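Local coordinates for RagB/SusD domain protein (Flavobacterium johnsoniae, PDB 5J90) that binds chitin, probably at the outer cell surface as the SusD-like lipoprotein of a polysaccharide utilization system, at residues K195-V200 and Q232-M237; K111-Y116 and V169-K174; T205-L210 and K223-K228; L238-S243 and F365-V370. All coordinates share one frame; numbering follows the deposited sequence.

Contact 1: residues K195-V200 and Q232-M237. With EDO (1,2-ethanediol), chain F.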
# COMPACT_ATOMS: atom_id res chain seq x y z
N LYS A 195 21.49 -26.15 -21.88
CA LYS A 195 21.60 -26.95 -20.66
C LYS A 195 20.42 -26.73 -19.70
O LYS A 195 20.28 -25.65 -19.11
CB LYS A 195 22.91 -26.65 -19.93
CG LYS A 195 23.24 -27.62 -18.81
CD LYS A 195 24.61 -27.33 -18.22
CE LYS A 195 25.03 -28.42 -17.25
NZ LYS A 195 26.25 -28.05 -16.49
N TYR A 196 19.59 -27.75 -19.53
CA TYR A 196 18.39 -27.63 -18.70
C TYR A 196 18.73 -27.25 -17.26
O TYR A 196 18.01 -26.46 -16.64
CB TYR A 196 17.59 -28.92 -18.70
CG TYR A 196 16.97 -29.31 -20.04
CD1 TYR A 196 16.75 -28.37 -21.04
CD2 TYR A 196 16.59 -30.62 -20.28
CE1 TYR A 196 16.18 -28.74 -22.26
CE2 TYR A 196 16.03 -31.00 -21.49
CZ TYR A 196 15.82 -30.07 -22.47
OH TYR A 196 15.26 -30.47 -23.67
N GLU A 197 19.80 -27.82 -16.72
CA GLU A 197 20.19 -27.54 -15.34
C GLU A 197 20.46 -26.04 -15.12
O GLU A 197 20.08 -25.50 -14.08
CB GLU A 197 21.41 -28.38 -14.96
CG GLU A 197 21.87 -28.19 -13.52
CD GLU A 197 23.11 -29.00 -13.19
OE1 GLU A 197 23.38 -29.99 -13.91
OE2 GLU A 197 23.81 -28.64 -12.23
N SER A 198 21.08 -25.38 -16.09
CA SER A 198 21.36 -23.95 -15.97
C SER A 198 20.07 -23.13 -16.07
O SER A 198 19.93 -22.11 -15.40
CB SER A 198 22.35 -23.51 -17.04
OG SER A 198 23.59 -24.17 -16.84
N TRP A 199 19.14 -23.58 -16.90
CA TRP A 199 17.83 -22.95 -16.98
C TRP A 199 17.06 -23.09 -15.66
O TRP A 199 16.39 -22.15 -15.22
CB TRP A 199 17.05 -23.50 -18.17
CG TRP A 199 17.40 -22.79 -19.45
CD1 TRP A 199 18.36 -23.14 -20.36
CD2 TRP A 199 16.81 -21.58 -19.93
NE1 TRP A 199 18.38 -22.23 -21.39
CE2 TRP A 199 17.45 -21.26 -21.15
CE3 TRP A 199 15.80 -20.73 -19.46
CZ2 TRP A 199 17.10 -20.13 -21.90
CZ3 TRP A 199 15.46 -19.62 -20.20
CH2 TRP A 199 16.11 -19.33 -21.41
N VAL A 200 17.17 -24.24 -15.01
CA VAL A 200 16.49 -24.43 -13.72
C VAL A 200 17.13 -23.54 -12.66
O VAL A 200 16.43 -22.90 -11.87
CB VAL A 200 16.49 -25.91 -13.27
CG1 VAL A 200 15.98 -26.04 -11.84
CG2 VAL A 200 15.66 -26.76 -14.23
N GLN A 232 15.88 -25.93 -3.72
CA GLN A 232 15.80 -26.75 -4.92
C GLN A 232 17.16 -27.39 -5.16
O GLN A 232 18.19 -26.79 -4.86
CB GLN A 232 15.35 -25.90 -6.12
CG GLN A 232 14.64 -26.67 -7.23
CD GLN A 232 15.57 -27.33 -8.23
OE1 GLN A 232 16.70 -26.89 -8.45
NE2 GLN A 232 15.09 -28.41 -8.84
N LYS A 233 17.17 -28.59 -5.72
CA LYS A 233 18.41 -29.37 -5.80
C LYS A 233 19.56 -28.70 -6.54
O LYS A 233 20.72 -29.02 -6.29
CB LYS A 233 18.16 -30.79 -6.33
CG LYS A 233 17.78 -30.85 -7.79
CD LYS A 233 17.43 -32.28 -8.20
CE LYS A 233 18.61 -33.21 -8.07
NZ LYS A 233 18.23 -34.59 -8.51
N PHE A 234 19.26 -27.77 -7.45
CA PHE A 234 20.30 -27.06 -8.18
C PHE A 234 20.62 -25.68 -7.60
O PHE A 234 21.60 -25.03 -7.99
CB PHE A 234 19.95 -26.97 -9.67
CG PHE A 234 19.70 -28.31 -10.30
CD1 PHE A 234 20.68 -29.29 -10.28
CD2 PHE A 234 18.48 -28.61 -10.89
CE1 PHE A 234 20.45 -30.53 -10.84
CE2 PHE A 234 18.25 -29.85 -11.45
CZ PHE A 234 19.24 -30.82 -11.43
N GLY A 235 19.79 -25.25 -6.65
CA GLY A 235 19.97 -23.97 -5.98
C GLY A 235 19.98 -22.76 -6.91
O GLY A 235 19.46 -22.80 -8.03
N VAL A 236 20.57 -21.68 -6.42
CA VAL A 236 20.62 -20.44 -7.19
C VAL A 236 22.01 -20.21 -7.78
O VAL A 236 22.95 -20.99 -7.55
CB VAL A 236 20.12 -19.23 -6.36
CG1 VAL A 236 18.66 -19.44 -5.93
CG2 VAL A 236 21.02 -18.95 -5.15
N MET A 237 22.16 -19.16 -8.59
CA MET A 237 23.45 -18.88 -9.23
C MET A 237 24.58 -18.81 -8.21
O MET A 237 24.42 -18.23 -7.13
CB MET A 237 23.39 -17.54 -9.97
CG MET A 237 22.37 -17.50 -11.09
SD MET A 237 22.35 -15.85 -11.81
CE MET A 237 21.02 -16.07 -12.99
C1 EDO F . 23.64 -22.55 -3.02
O1 EDO F . 23.86 -23.69 -3.86
C2 EDO F . 22.58 -21.65 -3.63
O2 EDO F . 21.30 -22.29 -3.59
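A type I beta turn following a helical hairpin of the SusD fold brings Phe234 against Glu197 and Val200, which lie on the first turn of helix 196-213. The turn runs from Gln232 to Gly235, just after helix 219-231, so the contact ties together the open end of the hairpin, where the second helix ends beside the start of the first. It is a worked example of an aromatic ring held by the aliphatic part of an acidic side chain. Glu197 CG is carried anti to its own backbone N (chi1 -179°) and lies over one ring face as a CH-pi contact, 3.8 Å from the Phe234 centroid and 19° off the ring normal. The carboxylate beyond it pairs with Arg201, whose NE also donates to the carbonyl oxygen of Phe234. Lys233 CG covers the opposite face, 3.7 Å above the ring plane and over its centre, so the ring is sandwiched between two methylenes. Val200 approaches differently: CG1 stands at the ring edge, near its plane, 3.7 Å from Phe234 CD2. The same methyl meets Gln232 OE1 at 3.6 Å. That oxygen is itself gripped by Phe234 N at 2.9 Å, with the donor lying 49° out of the carbonyl plane, and by Asn204, and this helps fix the glutamine amide inside the turn. Next to Gly235, whose positive phi suits a residue lacking a side chain, a 1,2-ethanediol molecule probably left from crystallisation accepts a hydrogen bond from Val236 N to its O2 at 3.0 Å.

Contact 2: residues K111-Y116 and V169-K174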
# COMPACT_ATOMS: atom_id res chain seq x y z
N LYS A 111 2.50 -31.78 -25.00
CA LYS A 111 3.04 -32.44 -26.18
C LYS A 111 4.57 -32.40 -26.19
O LYS A 111 5.22 -33.43 -26.35
CB LYS A 111 2.50 -31.78 -27.45
CG LYS A 111 0.98 -31.73 -27.51
CD LYS A 111 0.50 -30.95 -28.72
CE LYS A 111 -1.02 -30.85 -28.76
NZ LYS A 111 -1.49 -30.05 -29.91
N TYR A 112 5.13 -31.21 -26.02
CA TYR A 112 6.57 -31.05 -25.91
C TYR A 112 6.87 -30.19 -24.69
O TYR A 112 7.24 -29.02 -24.82
CB TYR A 112 7.14 -30.40 -27.17
CG TYR A 112 6.83 -31.17 -28.43
CD1 TYR A 112 5.72 -30.85 -29.21
CD2 TYR A 112 7.63 -32.23 -28.83
CE1 TYR A 112 5.43 -31.56 -30.37
CE2 TYR A 112 7.35 -32.95 -29.98
CZ TYR A 112 6.25 -32.61 -30.74
OH TYR A 112 5.97 -33.33 -31.89
N ASP A 113 6.70 -30.78 -23.52
CA ASP A 113 6.72 -30.01 -22.28
C ASP A 113 8.07 -29.40 -21.92
O ASP A 113 8.13 -28.50 -21.09
CB ASP A 113 6.12 -30.80 -21.12
CG ASP A 113 4.60 -30.86 -21.18
OD1 ASP A 113 3.97 -29.85 -21.58
OD2 ASP A 113 4.02 -31.92 -20.84
N GLN A 114 9.16 -29.86 -22.54
CA GLN A 114 10.44 -29.21 -22.31
C GLN A 114 10.42 -27.80 -22.88
O GLN A 114 10.89 -26.85 -22.25
CB GLN A 114 11.62 -30.03 -22.86
CG GLN A 114 11.80 -30.02 -24.38
CD GLN A 114 10.93 -31.04 -25.10
OE1 GLN A 114 9.77 -31.25 -24.76
NE2 GLN A 114 11.50 -31.70 -26.10
N PHE A 115 9.83 -27.65 -24.07
CA PHE A 115 9.72 -26.32 -24.68
C PHE A 115 8.70 -25.45 -23.94
O PHE A 115 8.90 -24.24 -23.80
CB PHE A 115 9.38 -26.43 -26.17
CG PHE A 115 10.48 -27.03 -27.00
CD1 PHE A 115 11.64 -26.32 -27.25
CD2 PHE A 115 10.35 -28.30 -27.53
CE1 PHE A 115 12.66 -26.87 -28.01
CE2 PHE A 115 11.36 -28.85 -28.30
CZ PHE A 115 12.52 -28.14 -28.53
N TYR A 116 7.63 -26.07 -23.47
CA TYR A 116 6.65 -25.34 -22.66
C TYR A 116 7.33 -24.79 -21.40
O TYR A 116 7.19 -23.61 -21.08
CB TYR A 116 5.48 -26.25 -22.30
CG TYR A 116 4.46 -25.64 -21.35
CD1 TYR A 116 3.94 -24.37 -21.58
CD2 TYR A 116 4.00 -26.34 -20.25
CE1 TYR A 116 2.99 -23.82 -20.73
CE2 TYR A 116 3.06 -25.80 -19.39
CZ TYR A 116 2.56 -24.54 -19.63
OH TYR A 116 1.63 -24.00 -18.77
N VAL A 169 10.30 -25.74 -13.35
CA VAL A 169 11.35 -26.39 -12.58
C VAL A 169 11.10 -27.89 -12.43
O VAL A 169 12.02 -28.70 -12.59
CB VAL A 169 11.51 -25.72 -11.19
CG1 VAL A 169 12.35 -26.60 -10.27
CG2 VAL A 169 12.15 -24.35 -11.34
N ALA A 170 9.86 -28.27 -12.17
CA ALA A 170 9.54 -29.70 -12.02
C ALA A 170 9.76 -30.44 -13.33
O ALA A 170 10.34 -31.52 -13.34
CB ALA A 170 8.11 -29.87 -11.54
N GLU A 171 9.30 -29.86 -14.43
CA GLU A 171 9.41 -30.52 -15.74
C GLU A 171 10.86 -30.71 -16.16
O GLU A 171 11.26 -31.81 -16.56
CB GLU A 171 8.64 -29.73 -16.81
CG GLU A 171 8.72 -30.33 -18.20
CD GLU A 171 8.02 -31.68 -18.31
OE1 GLU A 171 6.99 -31.87 -17.64
OE2 GLU A 171 8.50 -32.54 -19.08
N LEU A 172 11.66 -29.66 -16.08
CA LEU A 172 13.05 -29.76 -16.51
C LEU A 172 13.87 -30.64 -15.56
O LEU A 172 14.76 -31.37 -16.00
CB LEU A 172 13.70 -28.39 -16.67
CG LEU A 172 13.10 -27.53 -17.78
CD1 LEU A 172 13.79 -26.18 -17.81
CD2 LEU A 172 13.19 -28.23 -19.14
N THR A 173 13.59 -30.57 -14.27
CA THR A 173 14.32 -31.38 -13.29
C THR A 173 14.04 -32.86 -13.53
O THR A 173 14.95 -33.69 -13.44
CB THR A 173 13.97 -30.98 -11.85
OG1 THR A 173 14.41 -29.64 -11.62
CG2 THR A 173 14.67 -31.91 -10.87
N LYS A 174 12.80 -33.19 -13.88
CA LYS A 174 12.44 -34.57 -14.24
C LYS A 174 13.31 -35.08 -15.39
O LYS A 174 13.86 -36.19 -15.34
CB LYS A 174 10.96 -34.62 -14.62
CG LYS A 174 10.48 -35.97 -15.12
CD LYS A 174 9.00 -35.91 -15.48
CE LYS A 174 8.77 -35.06 -16.71
NZ LYS A 174 7.32 -35.01 -17.09
O HOH W 1 5.27 -33.38 -18.67
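Glu171 packs against the first turn of helix 113-134, where its outer atoms meet Asp113. From CB, which points toward that turn, the chain leaves opposite the backbone nitrogen and then bends at chi2 (67°), which lays the rest of it along Asp113. CG rests on the backbone, 3.5 Å from Asp113 O. CD comes next, 3.5 Å from Asp113 CB, with both carboxylate oxygens close to the same methylene. At the tip, OE1 is met on its syn side, though from out of the carboxylate plane, by Lys174 NZ at 3.2 Å, a salt bridge within the helix; OE2 pairs with Arg175 and is reached by the same ammonium only weakly. The nearby Asp113 OD2 lies 4.4 Å from Glu171 OE1. A water between these two oxygens accepts from Lys174 NZ, though its bond to OE1 is unusually short and so doubtful; water and ammonium together may ease the charge between the acids, while Asp113 OD1 accepts from Gly110 N. One residue further on, Leu172 CD2 lies 4.1 Å from Gln114 O. Leu172 thus sits where three helices meet: helix 154-177 carries it, helix 113-134 faces it with Ala117, Leu118 and Ile121, and helix 196-213 supplies Val200.

Contact 3: residues T205-L210 and K223-K228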
# COMPACT_ATOMS: atom_id res chain seq x y z
N THR A 205 16.70 -18.68 -9.26
CA THR A 205 17.21 -17.37 -8.88
C THR A 205 16.17 -16.28 -9.16
O THR A 205 16.01 -15.34 -8.38
CB THR A 205 18.53 -17.06 -9.60
OG1 THR A 205 19.42 -18.18 -9.47
CG2 THR A 205 19.20 -15.83 -8.99
N LEU A 206 15.45 -16.43 -10.27
CA LEU A 206 14.34 -15.53 -10.60
C LEU A 206 13.25 -15.64 -9.53
O LEU A 206 12.70 -14.61 -9.11
CB LEU A 206 13.81 -15.88 -11.99
CG LEU A 206 12.66 -15.07 -12.57
CD1 LEU A 206 12.93 -13.58 -12.50
CD2 LEU A 206 12.40 -15.51 -14.02
N ARG A 207 12.94 -16.86 -9.08
CA ARG A 207 12.01 -17.02 -7.97
C ARG A 207 12.48 -16.24 -6.73
O ARG A 207 11.69 -15.58 -6.07
CB ARG A 207 11.82 -18.49 -7.59
CG ARG A 207 10.80 -18.67 -6.46
CD ARG A 207 10.75 -20.09 -5.87
NE ARG A 207 10.64 -21.12 -6.90
CZ ARG A 207 9.54 -21.39 -7.59
NH1 ARG A 207 8.41 -20.73 -7.38
NH2 ARG A 207 9.58 -22.34 -8.53
N LEU A 208 13.77 -16.33 -6.42
CA LEU A 208 14.31 -15.62 -5.28
C LEU A 208 14.17 -14.10 -5.42
O LEU A 208 13.80 -13.41 -4.46
CB LEU A 208 15.78 -16.02 -5.04
CG LEU A 208 16.50 -15.38 -3.85
CD1 LEU A 208 15.79 -15.70 -2.52
CD2 LEU A 208 17.95 -15.85 -3.81
N ARG A 209 14.43 -13.58 -6.62
CA ARG A 209 14.20 -12.16 -6.89
C ARG A 209 12.74 -11.77 -6.63
O ARG A 209 12.47 -10.77 -5.96
CB ARG A 209 14.58 -11.83 -8.34
CG ARG A 209 14.17 -10.41 -8.75
CD ARG A 209 14.32 -10.17 -10.25
NE ARG A 209 15.72 -9.96 -10.63
CZ ARG A 209 16.10 -9.70 -11.88
NH1 ARG A 209 15.19 -9.64 -12.84
NH2 ARG A 209 17.38 -9.51 -12.15
N LEU A 210 11.82 -12.55 -7.18
CA LEU A 210 10.39 -12.23 -7.04
C LEU A 210 9.93 -12.36 -5.59
O LEU A 210 9.09 -11.58 -5.11
CB LEU A 210 9.54 -13.10 -7.97
CG LEU A 210 9.81 -12.91 -9.46
CD1 LEU A 210 8.94 -13.86 -10.28
CD2 LEU A 210 9.63 -11.47 -9.90
N LYS A 223 9.06 -15.42 2.25
CA LYS A 223 9.93 -16.40 2.90
C LYS A 223 9.78 -17.78 2.28
O LYS A 223 10.78 -18.46 1.99
CB LYS A 223 9.64 -16.44 4.39
CG LYS A 223 10.48 -17.45 5.15
CD LYS A 223 10.15 -17.37 6.65
CE LYS A 223 10.94 -18.39 7.48
NZ LYS A 223 10.56 -19.78 7.13
N THR A 224 8.54 -18.19 2.05
CA THR A 224 8.26 -19.49 1.47
C THR A 224 8.93 -19.63 0.10
O THR A 224 9.63 -20.62 -0.18
CB THR A 224 6.75 -19.74 1.36
OG1 THR A 224 6.19 -19.80 2.68
CG2 THR A 224 6.48 -21.03 0.62
N GLU A 225 8.73 -18.65 -0.77
CA GLU A 225 9.26 -18.74 -2.12
C GLU A 225 10.78 -18.57 -2.16
O GLU A 225 11.46 -19.24 -2.93
CB GLU A 225 8.54 -17.75 -3.05
CG GLU A 225 7.06 -18.07 -3.24
CD GLU A 225 6.80 -19.35 -4.03
OE1 GLU A 225 7.71 -19.85 -4.71
OE2 GLU A 225 5.64 -19.84 -4.00
N ALA A 226 11.32 -17.71 -1.29
CA ALA A 226 12.77 -17.52 -1.24
C ALA A 226 13.47 -18.79 -0.77
O ALA A 226 14.48 -19.23 -1.32
CB ALA A 226 13.13 -16.36 -0.32
N GLU A 227 12.91 -19.40 0.27
CA GLU A 227 13.49 -20.64 0.77
C GLU A 227 13.37 -21.79 -0.23
O GLU A 227 14.29 -22.58 -0.36
CB GLU A 227 12.94 -20.97 2.17
CG GLU A 227 13.46 -19.98 3.19
CD GLU A 227 13.02 -20.23 4.61
OE1 GLU A 227 11.95 -20.85 4.81
OE2 GLU A 227 13.74 -19.78 5.52
N LYS A 228 12.26 -21.85 -0.97
CA LYS A 228 12.11 -22.83 -2.05
C LYS A 228 13.22 -22.69 -3.10
O LYS A 228 13.79 -23.69 -3.56
CB LYS A 228 10.75 -22.67 -2.75
CG LYS A 228 9.58 -23.35 -2.07
CD LYS A 228 8.23 -22.93 -2.71
CE LYS A 228 8.18 -23.22 -4.20
NZ LYS A 228 6.88 -22.73 -4.78
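Arg207 and Glu225 form the polar heart of this helix pair, a buried salt bridge from Arg207 NH1 to Glu225 OE1 at 2.9 Å. The bond is bent, 135° at the hydrogen, and OE1 is approached on its syn side but from out of the carboxylate plane. Lys228 NZ grips the same oxygen at 3.0 Å from the other face of that plane, so one carboxylate oxygen joins two cations, with the ammonium over a face of the guanidinium. A turn at chi3 (-50°) swings the arginine tip round to the acid, and just before it Arg207 CD lies 3.1 Å from the carbonyl oxygen of Glu225, a close fit. Beside this network the contact becomes apolar: Leu208 CD1 touches Ala226 CB at 3.5 Å. The small side chain of Ala226 probably lets the backbones come together, Leu208 CA being 4.7 Å from Ala226 CA.

The second shell belongs to helix 154-177. Asp166 makes salt bridges to both Arg207 NH2 and Lys228 NZ, which sets a second acid between the two cations, and the carbonyl oxygen of Phe162 accepts from Arg207 NH1. On the apolar side Leu208 continues onto Leu338 and Arg339 of helix 332-344. The short segments' axes approach to 8.0 Å with an angle of 158° between their directions. Helices 196-213 and 219-231 therefore form an antiparallel helical hairpin joined by a short connection, an arrangement consistent with the TPR-like helical scaffold of the SusD family.

Contact 4: residues L238-S243 and F365-V370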
# COMPACT_ATOMS: atom_id res chain seq x y z
N LEU A 238 25.73 -19.39 -8.56
CA LEU A 238 26.91 -19.38 -7.70
C LEU A 238 28.15 -18.80 -8.37
O LEU A 238 28.97 -18.17 -7.73
CB LEU A 238 27.25 -20.79 -7.22
CG LEU A 238 26.31 -21.43 -6.20
CD1 LEU A 238 26.88 -22.77 -5.79
CD2 LEU A 238 26.15 -20.52 -5.00
N VAL A 239 28.28 -19.04 -9.67
CA VAL A 239 29.45 -18.57 -10.41
C VAL A 239 28.99 -17.76 -11.60
O VAL A 239 27.82 -17.85 -12.01
CB VAL A 239 30.37 -19.73 -10.87
CG1 VAL A 239 30.90 -20.51 -9.67
CG2 VAL A 239 29.64 -20.66 -11.83
N ASN A 240 29.89 -16.97 -12.16
CA ASN A 240 29.50 -16.03 -13.20
C ASN A 240 28.97 -16.69 -14.48
O ASN A 240 28.13 -16.10 -15.17
CB ASN A 240 30.59 -14.99 -13.45
CG ASN A 240 30.73 -14.03 -12.29
OD1 ASN A 240 29.72 -13.62 -11.70
ND2 ASN A 240 31.96 -13.67 -11.94
N ASP A 241 29.40 -17.91 -14.76
CA ASP A 241 28.85 -18.66 -15.90
C ASP A 241 27.37 -19.01 -15.70
O ASP A 241 26.69 -19.41 -16.65
CB ASP A 241 29.66 -19.93 -16.17
CG ASP A 241 30.99 -19.66 -16.84
OD1 ASP A 241 31.22 -18.52 -17.30
OD2 ASP A 241 31.82 -20.59 -16.91
N ASP A 242 26.88 -18.88 -14.47
CA ASP A 242 25.47 -19.13 -14.17
C ASP A 242 24.57 -17.95 -14.54
O ASP A 242 23.33 -18.09 -14.54
CB ASP A 242 25.26 -19.45 -12.69
CG ASP A 242 25.95 -20.72 -12.23
OD1 ASP A 242 26.19 -21.63 -13.06
OD2 ASP A 242 26.22 -20.80 -11.01
N SER A 243 25.17 -16.80 -14.83
CA SER A 243 24.41 -15.58 -15.08
C SER A 243 23.47 -15.72 -16.28
O SER A 243 23.76 -16.45 -17.23
CB SER A 243 25.35 -14.40 -15.33
OG SER A 243 26.18 -14.15 -14.20
N PHE A 365 33.33 -8.22 -8.99
CA PHE A 365 34.69 -7.84 -9.37
C PHE A 365 35.25 -8.83 -10.39
O PHE A 365 35.84 -8.43 -11.40
CB PHE A 365 35.61 -7.77 -8.15
CG PHE A 365 35.70 -6.40 -7.51
CD1 PHE A 365 34.56 -5.75 -7.05
CD2 PHE A 365 36.93 -5.79 -7.32
CE1 PHE A 365 34.65 -4.50 -6.44
CE2 PHE A 365 37.02 -4.55 -6.71
CZ PHE A 365 35.88 -3.90 -6.27
N ASP A 366 35.07 -10.13 -10.12
CA ASP A 366 35.54 -11.15 -11.05
C ASP A 366 34.84 -11.04 -12.40
O ASP A 366 35.47 -11.16 -13.46
CB ASP A 366 35.32 -12.55 -10.47
CG ASP A 366 36.24 -12.85 -9.29
OD1 ASP A 366 37.23 -12.12 -9.09
OD2 ASP A 366 35.95 -13.83 -8.57
N GLN A 367 33.53 -10.79 -12.37
CA GLN A 367 32.75 -10.68 -13.59
C GLN A 367 33.27 -9.54 -14.47
O GLN A 367 33.29 -9.66 -15.71
CB GLN A 367 31.27 -10.47 -13.27
CG GLN A 367 30.40 -10.60 -14.49
CD GLN A 367 28.92 -10.54 -14.18
OE1 GLN A 367 28.49 -9.84 -13.25
NE2 GLN A 367 28.14 -11.27 -14.95
N ARG A 368 33.69 -8.45 -13.84
CA ARG A 368 34.15 -7.27 -14.57
C ARG A 368 35.65 -7.29 -14.84
O ARG A 368 36.17 -6.39 -15.48
CB ARG A 368 33.76 -5.99 -13.82
CG ARG A 368 32.29 -5.93 -13.40
CD ARG A 368 31.34 -6.06 -14.58
NE ARG A 368 29.97 -5.81 -14.14
CZ ARG A 368 28.96 -5.55 -14.96
NH1 ARG A 368 29.15 -5.51 -16.27
NH2 ARG A 368 27.76 -5.33 -14.45
N GLY A 369 36.34 -8.31 -14.34
CA GLY A 369 37.77 -8.47 -14.62
C GLY A 369 38.67 -7.49 -13.88
O GLY A 369 39.75 -7.15 -14.38
N VAL A 370 38.24 -7.04 -12.71
CA VAL A 370 39.05 -6.10 -11.93
C VAL A 370 39.57 -6.74 -10.65
O VAL A 370 38.95 -7.64 -10.08
CB VAL A 370 38.28 -4.80 -11.59
CG1 VAL A 370 38.01 -4.00 -12.86
CG2 VAL A 370 37.00 -5.11 -10.85
O HOH W 2 28.28 -11.40 -10.94
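Two first torsions bring Asn240 and Gln367 face to face. In Asn240 the amide carbon stands beside the backbone N (chi1 -70°), whereas the Gln367 chain sets out beside its own carbonyl carbon (chi1 -170°) and stays extended. As a result the two amide groups stack with planes only 3° apart, Asn240 OD1 lying 4.0 Å from Gln367 CD. This, like the water bridge and the bond to Asn331 described below, holds for one of two modelled conformers of Gln367 and is to that extent doubtful. Nearer the backbone, Asn240 ND2 sits 3.5 Å from Gln367 CB. It also comes 3.3 Å from Gln367 N, but both are donors; ND2 instead donates to the carbonyl oxygen of Ala363, one turn earlier in the helix. The carbonyl ends are bridged by a water that donates to Asn240 OD1 at 2.8 Å and to Gln367 OE1 at 2.8 Å. Gln367 NE2 turns to Asn331. Ser243 OG meanwhile donates to Asn240 O at 2.9 Å, linking the residue after the 3-10 segment 240-242 back to its first residue. Just beyond Gln367, a Schellman motif with Gly369 at positive phi ends the helix. The contact thus sets the C-terminal turn of helix 353-368 against the loop that leads into strand 244-247, with Tyr328 of the antiparallel partner strand 326-328 touching both Ser243 and Gln367, and Ala332, at the start of helix 332-344, lying against Asn240.

In the fold
Followed from the N terminus, contact 2 comes first, closing the stretch from helix 113-134 to helix 154-177. Contact 1 opens only after it has closed, joining the start of helix 196-213 to the turn beyond helix 219-231, and contact 3 lies within that span, deeper in the same hairpin. Contact 4 then begins where contact 1 ends and makes the longest closure, returning from helix 353-368 to the loop before strand 244-247. No two closures cross. Contacts 1 and 2 touch through Val200 and Leu172, contacts 1 and 3 through Met237 and Thr205, and contacts 1 and 4 through Met237 and Asp242, so contact 1 links the other three.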